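2-keto-3-deoxygluconate kinase (Thermotoga maritima, PDB 2AFB) probably catalyses the ATP-dependent phosphorylation of 2-keto-3-deoxygluconate, as a carbohydrate kinase of the pfkB family with a ribokinase-like fold. Local coordinates at residues V16-I21 / K153-I158; S26-D29 / Q35-S38; Y100-G105 / S111-D116; R254-A259 / V285-A290; S319-T324 / V330-E335. All blocks are in the same frame, centred on the assembly; numbering follows the deposited sequence.

Contacts 1 and 5 are buried and almost wholly apolar where their segments meet. Contact 1 packs a helix on the large nine-stranded sheet. Contact 5 closes the turn after helix 308-322. Contacts 2 and 3 both belong to the four-stranded sheet. Contact 2 is a proline-rich turn near a bound calcium ion, and contact 3 is a hairpin held by backbone hydrogen bonds. The two touch through Leu-102, and both reach the second subunit. Contact 4, partly buried, sets two arginines against each other beside the loop that leads into helix 290-304. It touches contacts 3 and 5, so the 285-290 loop meets both the hairpin and the end of helix 308-322.

Contact 1 (V16-I21 / K153-I158); sequences VTFGEI and KELPLI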
# COMPACT_ATOMS: atom_id res chain seq x y z
N VAL A 16 -21.31 -6.91 30.20
CA VAL A 16 -21.01 -5.48 30.11
C VAL A 16 -19.56 -5.17 30.55
O VAL A 16 -19.06 -5.69 31.56
CB VAL A 16 -22.02 -4.69 30.96
CG1 VAL A 16 -21.77 -3.19 30.90
CG2 VAL A 16 -23.43 -4.98 30.54
N THR A 17 -18.88 -4.33 29.78
CA THR A 17 -17.57 -3.81 30.13
C THR A 17 -17.57 -2.30 29.94
O THR A 17 -18.42 -1.74 29.22
CB THR A 17 -16.41 -4.45 29.29
OG1 THR A 17 -16.25 -3.74 28.06
CG2 THR A 17 -16.66 -5.88 29.01
N PHE A 18 -16.63 -1.66 30.62
CA PHE A 18 -16.60 -0.21 30.70
C PHE A 18 -15.20 0.27 30.67
O PHE A 18 -14.37 -0.20 31.42
CB PHE A 18 -17.17 0.25 32.03
CG PHE A 18 -17.04 1.74 32.29
CD1 PHE A 18 -17.74 2.64 31.53
CD2 PHE A 18 -16.26 2.22 33.34
CE1 PHE A 18 -17.65 4.01 31.77
CE2 PHE A 18 -16.17 3.61 33.61
CZ PHE A 18 -16.86 4.48 32.82
N GLY A 19 -14.96 1.26 29.85
CA GLY A 19 -13.69 1.95 29.86
C GLY A 19 -13.53 2.82 28.65
O GLY A 19 -14.52 3.35 28.14
N GLU A 20 -12.28 2.99 28.22
CA GLU A 20 -11.93 3.85 27.06
C GLU A 20 -11.49 3.08 25.85
O GLU A 20 -10.64 2.20 25.94
CB GLU A 20 -10.80 4.85 27.42
CG GLU A 20 -10.35 5.70 26.24
CD GLU A 20 -9.61 7.01 26.60
OE1 GLU A 20 -8.86 7.04 27.59
OE2 GLU A 20 -9.72 8.00 25.85
N ILE A 21 -12.05 3.45 24.71
CA ILE A 21 -11.56 2.99 23.44
C ILE A 21 -10.88 4.14 22.69
O ILE A 21 -11.35 5.28 22.69
CB ILE A 21 -12.68 2.31 22.62
CG1 ILE A 21 -12.05 1.61 21.42
CG2 ILE A 21 -13.78 3.30 22.24
CD1 ILE A 21 -12.94 0.74 20.62
N LYS A 153 -11.54 12.84 36.11
CA LYS A 153 -12.02 13.29 37.39
C LYS A 153 -13.18 12.48 37.99
O LYS A 153 -13.13 12.11 39.15
CB LYS A 153 -12.44 14.75 37.29
CG LYS A 153 -12.65 15.42 38.64
CD LYS A 153 -12.74 16.94 38.46
CE LYS A 153 -14.14 17.49 38.75
NZ LYS A 153 -14.37 17.59 40.21
N GLU A 154 -14.20 12.20 37.19
CA GLU A 154 -15.38 11.53 37.69
C GLU A 154 -15.28 10.03 37.51
O GLU A 154 -16.18 9.31 37.89
CB GLU A 154 -16.62 12.00 36.93
CG GLU A 154 -16.89 13.50 37.00
CD GLU A 154 -17.12 13.95 38.41
OE1 GLU A 154 -18.13 13.55 39.05
OE2 GLU A 154 -16.24 14.70 38.89
N LEU A 155 -14.21 9.54 36.91
CA LEU A 155 -14.25 8.13 36.52
C LEU A 155 -14.32 7.18 37.73
O LEU A 155 -15.01 6.16 37.67
CB LEU A 155 -13.14 7.79 35.54
CG LEU A 155 -13.60 8.26 34.14
CD1 LEU A 155 -12.45 8.65 33.29
CD2 LEU A 155 -14.42 7.16 33.43
N PRO A 156 -13.62 7.51 38.83
CA PRO A 156 -13.75 6.64 40.01
C PRO A 156 -15.15 6.61 40.56
O PRO A 156 -15.62 5.58 40.98
CB PRO A 156 -12.75 7.23 40.99
CG PRO A 156 -11.73 7.93 40.11
CD PRO A 156 -12.60 8.55 39.03
N LEU A 157 -15.84 7.75 40.53
CA LEU A 157 -17.20 7.79 40.98
C LEU A 157 -18.13 7.07 40.02
O LEU A 157 -19.07 6.43 40.45
CB LEU A 157 -17.67 9.23 41.19
CG LEU A 157 -17.02 10.03 42.33
CD1 LEU A 157 -17.76 11.36 42.52
CD2 LEU A 157 -17.01 9.28 43.66
N ILE A 158 -17.89 7.20 38.72
CA ILE A 158 -18.66 6.46 37.72
C ILE A 158 -18.55 4.94 37.91
O ILE A 158 -19.56 4.22 37.79
CB ILE A 158 -18.25 6.82 36.29
CG1 ILE A 158 -18.59 8.28 36.01
CG2 ILE A 158 -18.98 5.90 35.29
CD1 ILE A 158 -17.94 8.90 34.79
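Phe-18, the last residue of strand 14-18, faces Ile-158 in the first turn of helix 155-169. Their CA atoms are 9.9 Å apart, so the backbones stay well separated and side chains fill the space. No hydrogen bond links the two segments. Phe-18 does most of the reaching. Its CG stands anti to the backbone N (chi1 174°), which sends the ring out from the strand toward the helix. The far end of the ring makes the contact. Phe-18 CZ lies 3.6 Å from Ile-158 CG2, and the two side chains meet at about a right angle. The same CZ lies 3.7 Å from CD2 of Leu-155, one turn earlier on the helix. CE2 of the ring touches both methyls more loosely. Phe-18 also makes edge-to-face contacts with the rings of Phe-130 and Trp-132, and Ile-158 packs on both of these. Strands 60-67 and 139-145, which flank strand 14-18, add Val-64 and Phe-142 to the surroundings of the phenyl ring. This is helix-on-sheet packing in the alpha/beta core of a pfkB kinase. Every group that touches is apolar and buried, so the contact depends on shape and on the exclusion of water, not on directed bonds.

Contact 2 (S26-D29 / Q35-S38); sequences SPPD and QTDS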
# COMPACT_ATOMS: atom_id res chain seq x y z
N SER A 26 -0.45 2.99 14.06
CA SER A 26 0.82 2.26 14.08
C SER A 26 1.48 2.28 12.72
O SER A 26 0.78 2.09 11.73
CB SER A 26 0.66 0.81 14.57
OG SER A 26 -0.40 0.19 13.86
N PRO A 27 2.82 2.58 12.66
CA PRO A 27 3.41 2.51 11.36
C PRO A 27 3.44 1.04 10.87
O PRO A 27 3.48 0.13 11.70
CB PRO A 27 4.82 3.05 11.57
CG PRO A 27 4.83 3.79 12.92
CD PRO A 27 3.80 3.03 13.69
N PRO A 28 3.43 0.82 9.56
CA PRO A 28 3.57 -0.52 9.01
C PRO A 28 5.00 -1.04 9.03
O PRO A 28 5.98 -0.26 9.02
CB PRO A 28 3.06 -0.37 7.56
CG PRO A 28 3.38 1.13 7.20
CD PRO A 28 3.32 1.88 8.52
N ASP A 29 5.13 -2.37 9.10
CA ASP A 29 6.40 -3.04 8.77
C ASP A 29 7.57 -2.69 9.70
O ASP A 29 8.76 -2.67 9.28
CB ASP A 29 6.79 -2.70 7.34
CG ASP A 29 5.75 -3.13 6.33
OD1 ASP A 29 5.19 -4.27 6.48
OD2 ASP A 29 5.51 -2.34 5.37
N GLN A 35 9.92 7.85 10.70
CA GLN A 35 10.21 7.51 9.33
C GLN A 35 8.98 7.26 8.43
O GLN A 35 9.12 7.10 7.25
CB GLN A 35 11.24 6.36 9.28
CG GLN A 35 10.82 5.01 9.61
CD GLN A 35 12.01 4.06 9.94
OE1 GLN A 35 11.89 3.27 10.82
NE2 GLN A 35 13.09 4.09 9.16
N THR A 36 7.79 7.26 8.98
CA THR A 36 6.67 6.70 8.25
C THR A 36 5.87 7.78 7.49
O THR A 36 5.62 8.86 8.02
CB THR A 36 5.77 5.87 9.22
OG1 THR A 36 4.95 5.04 8.44
CG2 THR A 36 4.91 6.75 10.10
N ASP A 37 5.46 7.43 6.25
CA ASP A 37 4.49 8.19 5.45
C ASP A 37 3.03 7.80 5.72
O ASP A 37 2.14 8.39 5.13
CB ASP A 37 4.84 8.17 3.93
CG ASP A 37 4.51 6.80 3.13
OD1 ASP A 37 4.38 5.63 3.62
OD2 ASP A 37 4.45 6.88 1.87
N SER A 38 2.80 6.77 6.53
CA SER A 38 1.45 6.37 6.95
C SER A 38 1.36 5.64 8.29
O SER A 38 2.36 5.18 8.87
CB SER A 38 0.78 5.51 5.87
OG SER A 38 1.36 4.24 5.87
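Pro-27 and Thr-36 face each other across an irregular turn, with CA atoms 6.2 Å apart and no hydrogen bond between the two segments. Thr-36 meets both proline rings. Its OG1 is 3.7 Å from Pro-27 CB and 3.6 Å from Pro-28 CD, while its CG2 lies against CB and CG of Pro-27. With chi1 at -162°, Thr-36 OG1 lies opposite the backbone N, where it bonds to Ser-38 O at 2.6 Å, in the carbonyl plane and on a lone pair. Ser-38 O in turn rests 3.5 Å from Pro-28 CD. The turn joins antiparallel strands 22-26 and 38-44 of the four-stranded sheet, which probably corresponds to the lid of ribokinase-like sugar kinases. At Ser-38 this sheet runs on into an antiparallel strand of the second subunit. An alanine in place of this threonine lacks OG1 and CG2, which would probably leave Ser-38 O without this bond and open a gap beside Pro-27. Pro-28 CG approaches Ser-38 OG at 3.9 Å. The Pro-28 side chain is also about 6 Å from a bound calcium ion. Asp-29 and Asp-29 of the third subunit both bind calcium by OD1.

Contact 3 (Y100-G105 / S111-D116); sequences YFLEIG and SKVVYD
Phe-101 and Val-114 form a hydrogen-bonded pair at the centre of a beta hairpin. Strands 99-103 and 112-116 run antiparallel, at 171°, in the four-stranded sheet that is probably the lid of ribokinase-like kinases. Phe-101 N donates to Val-114 O at 3.0 Å in a nearly straight bond (176°), and Val-114 N returns one to Phe-101 O. Glu-103 and Lys-112 form the next such pair, with Glu-103 N 2.8 Å from Lys-112 O. Between these pairs Leu-102 faces Val-113, and Leu-102 CD1 rests 3.9 Å from Val-113 CG2. Tyr-100 lies on the same face of the sheet. Its CD2 meets Val-113 CG1 at 3.6 Å, and its CB lies against CD1 of Tyr-115. The two tyrosine rings are near parallel, but they are slid so far apart that they barely overlap. Val-113 CG1 also sits over one face of the Tyr-115 ring, toward its rim.

On the other face, Phe-101 turns its ring edge to Val-114 O. The side chains of Glu-103 and Lys-112 run side by side, with Glu-103 OE1 3.5 Å from Lys-112 CD. The carboxylate itself is held by the loop between strands 22-26 and 38-44: OE1 makes a salt bridge with Arg-32 and OE2 accepts from Ile-33 N. Tyr-100 OH is hydrogen-bonded to Asp-328. Asp-116 reaches out of the chain to a salt bridge with Arg-96 of the second subunit. Toward the turn of the hairpin, beyond the Glu-103/Lys-112 pair, a side chain takes over from the backbone: Gly-105 N donates to Ser-111 OG at 2.9 Å.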
# COMPACT_ATOMS: atom_id res chain seq x y z
N TYR A 100 -3.65 6.60 20.65
CA TYR A 100 -2.29 6.23 20.89
C TYR A 100 -1.57 5.79 19.66
O TYR A 100 -2.16 5.20 18.76
CB TYR A 100 -2.15 5.19 21.99
CG TYR A 100 -2.54 3.76 21.76
CD1 TYR A 100 -3.88 3.37 21.66
CD2 TYR A 100 -1.56 2.76 21.70
CE1 TYR A 100 -4.23 2.02 21.52
CE2 TYR A 100 -1.90 1.41 21.58
CZ TYR A 100 -3.23 1.04 21.50
OH TYR A 100 -3.57 -0.30 21.35
N PHE A 101 -0.28 6.16 19.63
CA PHE A 101 0.61 5.78 18.53
C PHE A 101 1.42 4.61 19.03
O PHE A 101 1.95 4.64 20.12
CB PHE A 101 1.55 6.90 18.17
CG PHE A 101 0.85 8.15 17.72
CD1 PHE A 101 0.30 8.99 18.64
CD2 PHE A 101 0.73 8.48 16.37
CE1 PHE A 101 -0.36 10.15 18.25
CE2 PHE A 101 0.08 9.65 15.98
CZ PHE A 101 -0.49 10.47 16.93
N LEU A 102 1.52 3.58 18.23
CA LEU A 102 2.25 2.40 18.61
C LEU A 102 3.28 2.03 17.57
O LEU A 102 2.95 1.86 16.37
CB LEU A 102 1.26 1.24 18.78
CG LEU A 102 1.95 -0.13 18.91
CD1 LEU A 102 2.50 -0.24 20.30
CD2 LEU A 102 0.89 -1.27 18.64
N GLU A 103 4.54 1.90 18.01
CA GLU A 103 5.63 1.37 17.22
C GLU A 103 5.76 -0.04 17.65
O GLU A 103 6.07 -0.32 18.81
CB GLU A 103 6.95 2.04 17.48
CG GLU A 103 7.07 3.46 16.99
CD GLU A 103 8.44 4.09 17.31
OE1 GLU A 103 9.12 3.64 18.29
OE2 GLU A 103 8.82 5.06 16.61
N ILE A 104 5.57 -0.95 16.71
CA ILE A 104 5.70 -2.37 17.01
C ILE A 104 7.19 -2.77 16.91
O ILE A 104 7.84 -2.62 15.84
CB ILE A 104 4.84 -3.23 16.07
CG1 ILE A 104 3.38 -2.82 16.26
CG2 ILE A 104 5.06 -4.71 16.35
CD1 ILE A 104 2.47 -3.44 15.25
N GLY A 105 7.71 -3.26 18.03
CA GLY A 105 9.14 -3.50 18.13
C GLY A 105 9.56 -4.85 17.50
O GLY A 105 8.76 -5.62 16.99
N SER A 111 8.51 -2.48 21.71
CA SER A 111 7.36 -1.70 21.22
C SER A 111 7.33 -0.41 22.00
O SER A 111 7.79 -0.37 23.13
CB SER A 111 6.05 -2.48 21.37
OG SER A 111 6.01 -3.47 20.34
N LYS A 112 6.87 0.66 21.39
CA LYS A 112 6.88 1.97 22.05
C LYS A 112 5.51 2.56 21.81
O LYS A 112 4.95 2.43 20.70
CB LYS A 112 7.99 2.86 21.49
CG LYS A 112 8.01 4.30 22.02
CD LYS A 112 9.19 5.10 21.45
CE LYS A 112 9.20 6.58 21.89
NZ LYS A 112 9.59 6.75 23.33
N VAL A 113 4.95 3.12 22.87
CA VAL A 113 3.66 3.78 22.82
C VAL A 113 3.89 5.26 23.13
O VAL A 113 4.54 5.61 24.08
CB VAL A 113 2.63 3.22 23.83
CG1 VAL A 113 1.25 3.89 23.58
CG2 VAL A 113 2.47 1.70 23.70
N VAL A 114 3.36 6.11 22.28
CA VAL A 114 3.15 7.49 22.59
C VAL A 114 1.64 7.72 22.82
O VAL A 114 0.87 7.67 21.89
CB VAL A 114 3.61 8.36 21.43
CG1 VAL A 114 3.39 9.80 21.74
CG2 VAL A 114 5.09 8.10 21.09
N TYR A 115 1.23 8.03 24.04
CA TYR A 115 -0.18 8.31 24.30
C TYR A 115 -0.59 9.76 23.99
O TYR A 115 0.15 10.70 24.28
CB TYR A 115 -0.52 8.04 25.80
CG TYR A 115 -0.52 6.57 26.10
CD1 TYR A 115 -1.58 5.75 25.66
CD2 TYR A 115 0.56 5.98 26.72
CE1 TYR A 115 -1.57 4.40 25.89
CE2 TYR A 115 0.60 4.61 26.94
CZ TYR A 115 -0.48 3.83 26.54
OH TYR A 115 -0.46 2.47 26.78
N ASP A 116 -1.82 9.90 23.51
CA ASP A 116 -2.46 11.21 23.27
C ASP A 116 -3.96 11.08 23.60
O ASP A 116 -4.83 11.18 22.73
CB ASP A 116 -2.24 11.55 21.82
CG ASP A 116 -2.60 12.98 21.49
OD1 ASP A 116 -2.73 13.82 22.42
OD2 ASP A 116 -2.79 13.23 20.28

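Contact 4 (R254-A259 / V285-A290); sequences RESISA and VDRVGA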
# COMPACT_ATOMS: atom_id res chain seq x y z
N ARG A 254 4.14 -13.92 31.55
CA ARG A 254 4.91 -13.57 30.36
C ARG A 254 6.38 -13.62 30.67
O ARG A 254 6.81 -13.02 31.65
CB ARG A 254 4.60 -12.15 29.95
CG ARG A 254 5.23 -11.76 28.64
CD ARG A 254 4.88 -10.32 28.25
NE ARG A 254 3.49 -10.11 27.83
CZ ARG A 254 2.92 -10.54 26.68
NH1 ARG A 254 3.58 -11.30 25.78
NH2 ARG A 254 1.65 -10.21 26.43
N GLU A 255 7.16 -14.29 29.82
CA GLU A 255 8.61 -14.25 29.93
C GLU A 255 9.13 -13.57 28.68
O GLU A 255 9.10 -14.15 27.60
CB GLU A 255 9.19 -15.65 30.07
CG GLU A 255 8.43 -16.54 31.03
CD GLU A 255 8.85 -18.01 30.95
OE1 GLU A 255 10.06 -18.26 30.65
OE2 GLU A 255 7.97 -18.88 31.19
N SER A 256 9.57 -12.33 28.84
CA SER A 256 9.83 -11.45 27.70
C SER A 256 11.27 -11.57 27.19
O SER A 256 12.10 -10.70 27.41
CB SER A 256 9.46 -10.00 28.05
OG SER A 256 8.97 -9.31 26.91
N ILE A 257 11.54 -12.65 26.46
CA ILE A 257 12.85 -12.91 25.84
C ILE A 257 13.33 -11.76 24.89
O ILE A 257 14.50 -11.34 24.97
CB ILE A 257 12.88 -14.26 25.03
CG1 ILE A 257 12.33 -15.45 25.86
CG2 ILE A 257 14.30 -14.56 24.52
CD1 ILE A 257 12.82 -15.51 27.32
N SER A 258 12.44 -11.29 24.01
CA SER A 258 12.63 -10.09 23.21
C SER A 258 11.26 -9.58 22.78
O SER A 258 10.22 -10.09 23.23
CB SER A 258 13.48 -10.42 21.98
OG SER A 258 12.78 -11.30 21.11
N ALA A 259 11.23 -8.58 21.91
CA ALA A 259 9.96 -8.14 21.37
C ALA A 259 9.43 -9.11 20.34
O ALA A 259 8.31 -8.99 19.92
CB ALA A 259 10.12 -6.72 20.74
N VAL A 285 3.26 -11.43 16.34
CA VAL A 285 2.82 -10.50 15.29
C VAL A 285 2.37 -9.14 15.95
O VAL A 285 2.79 -8.04 15.55
CB VAL A 285 1.64 -11.05 14.53
CG1 VAL A 285 1.02 -10.00 13.63
CG2 VAL A 285 2.03 -12.30 13.78
N ASP A 286 1.53 -9.26 16.97
CA ASP A 286 1.01 -8.09 17.71
C ASP A 286 0.57 -8.53 19.09
O ASP A 286 -0.53 -9.06 19.24
CB ASP A 286 -0.18 -7.46 16.96
CG ASP A 286 -0.49 -6.00 17.40
OD1 ASP A 286 -0.16 -5.59 18.58
OD2 ASP A 286 -1.07 -5.27 16.53
N ARG A 287 1.39 -8.25 20.11
CA ARG A 287 1.04 -8.65 21.48
C ARG A 287 -0.04 -7.79 22.14
O ARG A 287 -0.59 -8.16 23.19
CB ARG A 287 2.27 -8.66 22.38
CG ARG A 287 2.49 -7.38 23.17
CD ARG A 287 3.78 -7.45 24.01
NE ARG A 287 3.61 -7.53 25.47
CZ ARG A 287 4.56 -7.18 26.36
NH1 ARG A 287 5.73 -6.71 25.94
NH2 ARG A 287 4.36 -7.28 27.68
N VAL A 288 -0.33 -6.63 21.56
CA VAL A 288 -1.38 -5.77 22.12
C VAL A 288 -2.71 -6.55 22.22
O VAL A 288 -3.11 -7.24 21.28
CB VAL A 288 -1.58 -4.44 21.32
CG1 VAL A 288 -2.70 -3.60 21.95
CG2 VAL A 288 -0.27 -3.65 21.33
N GLY A 289 -3.37 -6.43 23.37
CA GLY A 289 -4.67 -7.13 23.59
C GLY A 289 -4.56 -8.54 24.18
O GLY A 289 -5.58 -9.16 24.49
N ALA A 290 -3.34 -9.04 24.35
CA ALA A 290 -3.19 -10.47 24.71
C ALA A 290 -3.73 -10.73 26.13
O ALA A 290 -4.53 -11.66 26.37
CB ALA A 290 -1.73 -10.89 24.59
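Arg-254 and Arg-287 bring their guanidinium groups together with the planes 50° apart. Arg-254 lies next to the end of strand 248-255. Arg-287 lies in the loop before helix 290-304, within the sequence DRVGAGD, which corresponds to the family's DTxGAGD signature, with Arg-287 in the place of its threonine. In relatives that signature forms the anion hole for the transferred phosphate. Arg-287 NE sits 3.3 Å above the Arg-254 guanidinium, over its centre. Arg-287 NH2 lies beside Arg-254 NE, at 3.0 Å. Both are donors, so no hydrogen bond joins them. Two arginines so near this loop are consistent with a site that receives an anion. Arg-254 bends at chi3 (-71°), and its NH1 is hydrogen-bonded to Asn-262 OD1 and His-323 NE2, which helps hold the group in place. Its NH2 lies 3.9 Å from Ala-290 CB, which meets the guanidinium at its edge. A leucine in place of Arg-254 has no guanidinium, and would probably leave Asn-262 OD1 and His-323 NE2 without this partner. The loop is shaped by a type II turn from Arg-287 to Ala-290, with Gly-289 as N-cap residue of the helix. Ahead of it Asp-286 makes an Asx turn, its OD1 accepting from Val-288 N at 3.2 Å.

Contact 5 (S319-T324 / V330-E335); sequences SCLKHT and VVLSIE
Lys-322 and Val-330 lie at the two ends of a buried turn, with CA atoms 5.6 Å apart. Lys-322 belongs to the last turn of helix 308-322, and Val-330 lies on the way to helix 334-341. The lysine wraps along one methyl of the valine. Its CB is 4.0 Å from Val-330 CG1. CG lies slightly farther from the same methyl, and the chain then bends (chi2 49°). This brings CD back to 3.9 Å from Val-330 CG1, near Val-330 N as well. A second bend at chi4 (68°) turns NZ away from the valine. NZ is hydrogen-bonded to the backbone oxygens of Ile-325, Gly-327 and Val-288, and more weakly to that of Asp-286. Beside it, Leu-321 CB meets Leu-332 CD1 at 3.9 Å, and Leu-321 CD1 touches Leu-332 CD2. Arg-32 of the fifth subunit packs on Leu-332. Leu-321 O accepts from both Thr-324 N (2.8 Å) and Thr-324 OG1. The buried ammonium of Lys-322 is thus surrounded by carbonyl oxygens, which would favour its positive charge. In ribokinase, backbone carbonyls of the two matching loops hold a potassium ion next to the anion hole, and Lys-322 NZ probably occupies the equivalent of that cation site.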
# COMPACT_ATOMS: atom_id res chain seq x y z
N SER A 319 -5.30 -16.38 24.42
CA SER A 319 -4.44 -15.25 24.60
C SER A 319 -3.09 -15.47 23.90
O SER A 319 -2.56 -14.53 23.36
CB SER A 319 -4.30 -14.88 26.10
OG SER A 319 -3.75 -15.94 26.86
N CYS A 320 -2.60 -16.69 23.85
CA CYS A 320 -1.52 -17.04 22.92
C CYS A 320 -1.84 -16.67 21.47
O CYS A 320 -1.05 -16.01 20.78
CB CYS A 320 -1.19 -18.54 23.00
SG CYS A 320 -0.01 -19.14 21.75
N LEU A 321 -2.99 -17.10 21.00
CA LEU A 321 -3.43 -16.82 19.63
C LEU A 321 -3.57 -15.33 19.35
O LEU A 321 -3.20 -14.87 18.26
CB LEU A 321 -4.71 -17.57 19.28
CG LEU A 321 -4.57 -19.10 19.11
CD1 LEU A 321 -5.91 -19.79 19.16
CD2 LEU A 321 -3.88 -19.47 17.80
N LYS A 322 -4.05 -14.55 20.30
CA LYS A 322 -4.13 -13.11 20.09
C LYS A 322 -2.76 -12.56 19.65
O LYS A 322 -2.69 -11.70 18.79
CB LYS A 322 -4.63 -12.36 21.36
CG LYS A 322 -4.68 -10.82 21.26
CD LYS A 322 -5.37 -10.30 20.00
CE LYS A 322 -4.90 -8.92 19.53
NZ LYS A 322 -3.49 -8.75 19.00
N HIS A 323 -1.67 -13.09 20.20
CA HIS A 323 -0.32 -12.59 19.89
C HIS A 323 -0.04 -12.67 18.37
O HIS A 323 0.90 -12.02 17.88
CB HIS A 323 0.76 -13.38 20.58
CG HIS A 323 0.93 -13.11 22.05
ND1 HIS A 323 0.11 -13.67 23.02
CD2 HIS A 323 1.89 -12.43 22.71
CE1 HIS A 323 0.55 -13.33 24.21
NE2 HIS A 323 1.62 -12.55 24.06
N THR A 324 -0.86 -13.46 17.64
CA THR A 324 -0.65 -13.75 16.19
C THR A 324 -1.50 -12.89 15.27
O THR A 324 -1.37 -12.99 14.02
CB THR A 324 -0.96 -15.26 15.84
OG1 THR A 324 -2.36 -15.51 15.97
CG2 THR A 324 -0.22 -16.20 16.80
N VAL A 330 -9.27 -9.84 19.19
CA VAL A 330 -9.13 -11.17 18.61
C VAL A 330 -10.09 -11.31 17.43
O VAL A 330 -11.17 -10.68 17.38
CB VAL A 330 -9.47 -12.33 19.60
CG1 VAL A 330 -8.57 -12.31 20.81
CG2 VAL A 330 -10.97 -12.33 20.02
N VAL A 331 -9.67 -12.10 16.46
CA VAL A 331 -10.55 -12.67 15.45
C VAL A 331 -10.35 -14.16 15.65
O VAL A 331 -9.33 -14.70 15.24
CB VAL A 331 -10.10 -12.26 14.00
CG1 VAL A 331 -10.90 -12.93 12.95
CG2 VAL A 331 -10.13 -10.76 13.84
N LEU A 332 -11.27 -14.81 16.38
CA LEU A 332 -11.11 -16.19 16.79
C LEU A 332 -12.47 -16.83 16.90
O LEU A 332 -13.45 -16.14 17.23
CB LEU A 332 -10.41 -16.26 18.15
CG LEU A 332 -8.89 -16.13 18.15
CD1 LEU A 332 -8.36 -16.27 19.59
CD2 LEU A 332 -8.24 -17.10 17.22
N SER A 333 -12.53 -18.12 16.58
CA SER A 333 -13.66 -19.00 16.89
C SER A 333 -13.35 -19.89 18.08
O SER A 333 -12.20 -20.14 18.39
CB SER A 333 -13.99 -19.90 15.69
OG SER A 333 -12.97 -20.84 15.51
N ILE A 334 -14.39 -20.42 18.72
CA ILE A 334 -14.24 -21.37 19.82
C ILE A 334 -13.39 -22.58 19.37
O ILE A 334 -12.45 -23.01 20.06
CB ILE A 334 -15.64 -21.82 20.34
CG1 ILE A 334 -16.41 -20.60 20.86
CG2 ILE A 334 -15.51 -22.86 21.49
CD1 ILE A 334 -17.91 -20.82 20.89
N GLU A 335 -13.70 -23.07 18.17
CA GLU A 335 -13.06 -24.24 17.63
C GLU A 335 -11.55 -24.07 17.52
O GLU A 335 -10.82 -24.99 17.82
CB GLU A 335 -13.65 -24.57 16.27
CG GLU A 335 -12.92 -25.75 15.55
CD GLU A 335 -13.59 -26.25 14.19
OE1 GLU A 335 -14.55 -25.59 13.71
OE2 GLU A 335 -13.16 -27.31 13.63